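Long-range contact in putative immunoglobulin A1 protease (Bacteroides ovatus, PDB 3N6Z), which is of unknown function but is possibly an immunoglobulin A1 protease, a bacterial hydrolase that would cleave host antibody: residues 256-264 and 289-297. Sequence-based numbering, arbitrary orientation. Where two conformers were deposited one is given.
Sequences QIDKSCDIA and VSASLGSYE
A parallel strand pairing joins neighbouring coils, Ile-257 to Val-289 and Ser-295 to Ile-263, in what appears to be a parallel beta-solenoid, at a corner where each coil passes from one strand to the next. The bond from Ile-257 N to Val-289 O is nearly straight (175°); beyond the corner Ser-295 N reaches Ile-263 O at 2.9 Å, in the carbonyl plane. Between them the chains bend differently, 258-261 as a type II turn and 291-293 as a 3-10 segment, and side chains fill the join. Ile-257 has CG2 anti to its backbone N, which lays this methyl against Leu-293 CB, while its CD1 ends 3.4 Å from Gly-294 N and beside the Tyr-296 hydroxyl. Tyr-296 OH donates to a lone pair of Ala-291 O, 2.7 Å away and level with the ring; Gly-294 N binds the same oxygen, and Phe-327 stacks on the ring. Leu-293 CD1 lies 3.4 Å from Asp-258 O, over the turn. A water donates to Ile-257 O and also bonds Ser-290 OG, bridging the coils where direct backbone pairing lapses. On the face that also carries Ala-264 and Ser-295, Gln-256 CB packs 3.8 Å from Val-289 CB, and the extended side chain carries NE2 to Asp-258 OD1, met from above the carboxylate plane; Arg-226 forms a salt bridge with Asp-258 OD2. Cutting Gln-256 back to an alanine would probably leave Asp-258 OD1 without this amide donor and uncover Val-289 CG1. The chemistry thus implies a division of labour: backbone bonds set the coil spacing before and after the corner, whereas apolar contacts and one water join turns of unlike shape.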
ATOM      1  N   GLN A 256       5.907 -11.774   0.565  1.00  9.41           N
ATOM      2  CA  GLN A 256       5.525 -13.165   0.753  1.00  8.65           C
ATOM      3  C   GLN A 256       4.121 -13.482   0.301  1.00  9.08           C
ATOM      4  O   GLN A 256       3.186 -12.744   0.611  1.00  9.09           O
ATOM      5  CB  GLN A 256       5.639 -13.556   2.235  1.00  8.75           C
ATOM      6  CG  GLN A 256       4.985 -14.889   2.605  1.00  9.89           C
ATOM      7  CD  GLN A 256       5.336 -15.386   3.984  1.00 11.90           C
ATOM      8  OE1 GLN A 256       6.506 -15.372   4.386  1.00 13.08           O
ATOM      9  NE2 GLN A 256       4.307 -15.827   4.726  1.00 13.08           N
ATOM     10  N   ILE A 257       3.959 -14.620  -0.348  1.00  8.79           N
ATOM     11  CA  ILE A 257       2.655 -15.280  -0.510  1.00  8.96           C
ATOM     12  C   ILE A 257       2.577 -16.354   0.574  1.00  9.36           C
ATOM     13  O   ILE A 257       3.476 -17.202   0.702  1.00 10.60           O
ATOM     14  CB  ILE A 257       2.485 -15.960  -1.902  1.00  9.34           C
ATOM     15  CG1 ILE A 257       2.769 -14.980  -3.048  1.00 10.15           C
ATOM     16  CG2 ILE A 257       1.070 -16.541  -2.028  1.00 11.59           C
ATOM     17  CD1 ILE A 257       2.839 -15.669  -4.444  1.00 10.75           C
ATOM     18  N   ASP A 258       1.520 -16.323   1.389  1.00  9.99           N
ATOM     19  CA  ASP A 258       1.350 -17.392   2.389  1.00 11.06           C
ATOM     20  C   ASP A 258       1.174 -18.760   1.715  1.00 12.01           C
ATOM     21  O   ASP A 258       0.622 -18.874   0.627  1.00 12.08           O
ATOM     22  CB  ASP A 258       0.119 -17.124   3.250  1.00 11.22           C
ATOM     23  CG  ASP A 258       0.397 -16.234   4.433  1.00 12.68           C
ATOM     24  OD1 ASP A 258       1.425 -15.512   4.435  1.00 13.36           O
ATOM     25  OD2 ASP A 258      -0.434 -16.266   5.399  1.00 16.83           O
ATOM     26  N   LYS A 259       1.590 -19.806   2.434  1.00 11.71           N
ATOM     27  CA  LYS A 259       1.303 -21.167   1.996  1.00 12.97           C
ATOM     28  C   LYS A 259      -0.187 -21.361   1.782  1.00 12.50           C
ATOM     29  O   LYS A 259      -1.015 -20.791   2.506  1.00 13.14           O
ATOM     30  CB  LYS A 259       1.797 -22.205   3.008  1.00 14.24           C
ATOM     31  CG  LYS A 259       3.310 -22.193   3.240  1.00 16.41           C
ATOM     32  CD  LYS A 259       4.098 -22.590   2.000  1.00 19.78           C
ATOM     33  CE  LYS A 259       5.589 -22.685   2.300  1.00 23.48           C
ATOM     34  NZ  LYS A 259       5.944 -23.872   3.115  1.00 29.79           N
ATOM     35  N   SER A 260      -0.516 -22.111   0.742  1.00 13.80           N
ATOM     36  CA  SER A 260      -1.901 -22.432   0.364  1.00 15.99           C
ATOM     37  C   SER A 260      -2.697 -21.237  -0.134  1.00 13.97           C
ATOM     38  O   SER A 260      -3.926 -21.336  -0.303  1.00 17.41           O
ATOM     39  CB  SER A 260      -2.656 -23.128   1.503  1.00 17.96           C
ATOM     40  OG  SER A 260      -1.973 -24.304   1.857  1.00 21.69           O
ATOM     41  N   CYS A 261      -1.986 -20.146  -0.470  1.00 12.53           N
ATOM     42  CA  CYS A 261      -2.616 -18.916  -0.948  1.00 11.86           C
ATOM     43  C   CYS A 261      -2.097 -18.603  -2.339  1.00 10.70           C
ATOM     44  O   CYS A 261      -1.291 -19.353  -2.902  1.00 12.24           O
ATOM     45  CB  CYS A 261      -2.349 -17.777   0.041  1.00 12.66           C
ATOM     46  SG  CYS A 261      -3.031 -18.115   1.670  1.00 15.33           S
ATOM     47  N   ASP A 262      -2.556 -17.513  -2.936  1.00 10.89           N
ATOM     48  CA  ASP A 262      -2.085 -17.177  -4.272  1.00 10.06           C
ATOM     49  C   ASP A 262      -2.171 -15.667  -4.491  1.00 10.06           C
ATOM     50  O   ASP A 262      -2.650 -14.899  -3.636  1.00 10.01           O
ATOM     51  CB  ASP A 262      -2.824 -17.999  -5.364  1.00  9.61           C
ATOM     52  CG  ASP A 262      -4.244 -17.580  -5.629  1.00 11.48           C
ATOM     53  OD1 ASP A 262      -4.703 -16.521  -5.151  1.00 12.80           O
ATOM     54  OD2 ASP A 262      -4.925 -18.358  -6.348  1.00 16.00           O
ATOM     55  N   ILE A 263      -1.678 -15.251  -5.649  1.00  9.57           N
ATOM     56  CA  ILE A 263      -1.804 -13.892  -6.155  1.00  8.72           C
ATOM     57  C   ILE A 263      -1.585 -13.929  -7.647  1.00  9.36           C
ATOM     58  O   ILE A 263      -0.910 -14.817  -8.157  1.00 10.27           O
ATOM     59  CB  ILE A 263      -0.714 -12.920  -5.516  1.00  8.75           C
ATOM     60  CG1 ILE A 263      -1.162 -11.450  -5.608  1.00 10.00           C
ATOM     61  CG2 ILE A 263       0.709 -13.154  -6.052  1.00 10.32           C
ATOM     62  CD1 ILE A 263      -0.293 -10.465  -4.798  1.00  9.02           C
ATOM     63  N   ALA A 264      -2.089 -12.910  -8.327  1.00  9.16           N
ATOM     64  CA  ALA A 264      -1.632 -12.553  -9.680  1.00  8.90           C
ATOM     65  C   ALA A 264      -0.937 -11.196  -9.565  1.00  9.28           C
ATOM     66  O   ALA A 264      -1.445 -10.294  -8.915  1.00  9.74           O
ATOM     67  CB  ALA A 264      -2.814 -12.496 -10.699  1.00 11.05           C
ATOM     68  N   VAL A 289       9.069 -14.690  -1.268  1.00  9.87           N
ATOM     69  CA  VAL A 289       8.790 -15.968  -0.607  1.00  9.31           C
ATOM     70  C   VAL A 289       7.584 -16.652  -1.214  1.00  9.79           C
ATOM     71  O   VAL A 289       6.533 -16.016  -1.414  1.00 10.22           O
ATOM     72  CB  VAL A 289       8.470 -15.804   0.916  1.00 10.27           C
ATOM     73  CG1 VAL A 289       8.384 -17.196   1.620  1.00 13.21           C
ATOM     74  CG2 VAL A 289       9.462 -14.885   1.607  1.00 13.00           C
ATOM     75  N   SER A 290       7.714 -17.970  -1.449  1.00  9.13           N
ATOM     76  CA  SER A 290       6.662 -18.810  -2.014  1.00 10.65           C
ATOM     77  C   SER A 290       6.147 -18.226  -3.322  1.00  9.76           C
ATOM     78  O   SER A 290       4.967 -18.332  -3.647  1.00  9.91           O
ATOM     79  CB  SER A 290       5.549 -19.052  -0.997  1.00 10.85           C
ATOM     80  OG  SER A 290       6.049 -19.875   0.056  1.00 12.45           O
ATOM     81  N   ALA A 291       7.068 -17.677  -4.121  1.00 10.05           N
ATOM     82  CA  ALA A 291       6.694 -17.028  -5.373  1.00  8.73           C
ATOM     83  C   ALA A 291       6.019 -17.974  -6.356  1.00  9.86           C
ATOM     84  O   ALA A 291       5.211 -17.539  -7.181  1.00 10.12           O
ATOM     85  CB  ALA A 291       7.892 -16.382  -6.017  1.00  9.74           C
ATOM     86  N   SER A 292       6.338 -19.281  -6.287  1.00  9.78           N
ATOM     87  CA  SER A 292       5.732 -20.269  -7.198  1.00 11.67           C
ATOM     88  C   SER A 292       4.225 -20.413  -7.046  1.00 11.95           C
ATOM     89  O   SER A 292       3.557 -20.975  -7.921  1.00 13.86           O
ATOM     90  CB  SER A 292       6.432 -21.611  -7.018  1.00 13.25           C
ATOM     91  OG  SER A 292       6.082 -22.179  -5.771  1.00 17.90           O
ATOM     92  N   LEU A 293       3.684 -19.842  -5.967  1.00 10.37           N
ATOM     93  CA  LEU A 293       2.232 -19.853  -5.732  1.00 11.77           C
ATOM     94  C   LEU A 293       1.522 -18.744  -6.516  1.00 12.49           C
ATOM     95  O   LEU A 293       0.286 -18.729  -6.612  1.00 14.43           O
ATOM     96  CB  LEU A 293       1.914 -19.719  -4.247  1.00 12.27           C
ATOM     97  CG  LEU A 293       2.457 -20.848  -3.364  1.00 12.57           C
ATOM     98  CD1 LEU A 293       2.041 -20.598  -1.937  1.00 13.11           C
ATOM     99  CD2 LEU A 293       1.990 -22.259  -3.851  1.00 15.46           C
ATOM    100  N   GLY A 294       2.295 -17.820  -7.082  1.00 10.87           N
ATOM    101  CA  GLY A 294       1.749 -16.737  -7.872  1.00 10.90           C
ATOM    102  C   GLY A 294       1.724 -16.982  -9.371  1.00 10.43           C
ATOM    103  O   GLY A 294       2.437 -17.847  -9.895  1.00 12.31           O
ATOM    104  N   SER A 295       0.900 -16.174 -10.034  1.00 10.35           N
ATOM    105  CA  SER A 295       0.751 -16.156 -11.476  0.70 10.63           C
ATOM    106  C   SER A 295       1.163 -14.769 -11.981  1.00 10.22           C
ATOM    107  O   SER A 295       0.663 -13.751 -11.495  1.00 11.96           O
ATOM    108  CB  SER A 295      -0.682 -16.458 -11.893  0.70 10.14           C
ATOM    109  OG  SER A 295      -1.085 -17.733 -11.460  0.70 13.17           O
ATOM    110  N   TYR A 296       2.053 -14.740 -12.952  1.00 10.16           N
ATOM    111  CA  TYR A 296       2.693 -13.496 -13.337  1.00 10.19           C
ATOM    112  C   TYR A 296       2.596 -13.231 -14.815  1.00 10.58           C
ATOM    113  O   TYR A 296       2.675 -14.162 -15.643  1.00 11.59           O
ATOM    114  CB  TYR A 296       4.172 -13.537 -12.937  1.00 10.20           C
ATOM    115  CG  TYR A 296       4.364 -13.886 -11.462  1.00  8.92           C
ATOM    116  CD1 TYR A 296       3.931 -13.032 -10.465  1.00 10.30           C
ATOM    117  CD2 TYR A 296       4.864 -15.107 -11.072  1.00 10.74           C
ATOM    118  CE1 TYR A 296       4.058 -13.355  -9.130  1.00 10.34           C
ATOM    119  CE2 TYR A 296       5.003 -15.441  -9.730  1.00 10.38           C
ATOM    120  CZ  TYR A 296       4.590 -14.561  -8.755  1.00 10.21           C
ATOM    121  OH  TYR A 296       4.687 -14.877  -7.426  1.00 10.65           O
ATOM    122  N   GLU A 297       2.486 -11.945 -15.158  1.00 10.09           N
ATOM    123  CA  GLU A 297       2.514 -11.521 -16.554  1.00 10.58           C
ATOM    124  C   GLU A 297       3.168 -10.146 -16.594  1.00  8.91           C
ATOM    125  O   GLU A 297       2.781  -9.277 -15.822  1.00  9.38           O
ATOM    126  CB  GLU A 297       1.090 -11.460 -17.101  1.00 12.60           C
ATOM    127  CG  GLU A 297       0.991 -11.019 -18.543  1.00 18.32           C
ATOM    128  CD  GLU A 297      -0.420 -10.980 -19.111  1.00 27.22           C
ATOM    129  OE1 GLU A 297      -1.407 -11.111 -18.350  1.00 29.87           O
ATOM    130  OE2 GLU A 297      -0.513 -10.788 -20.346  1.00 34.75           O
TER
HETATM  131  O   HOH W   1       4.998 -18.807   2.324  1.00 15.79           O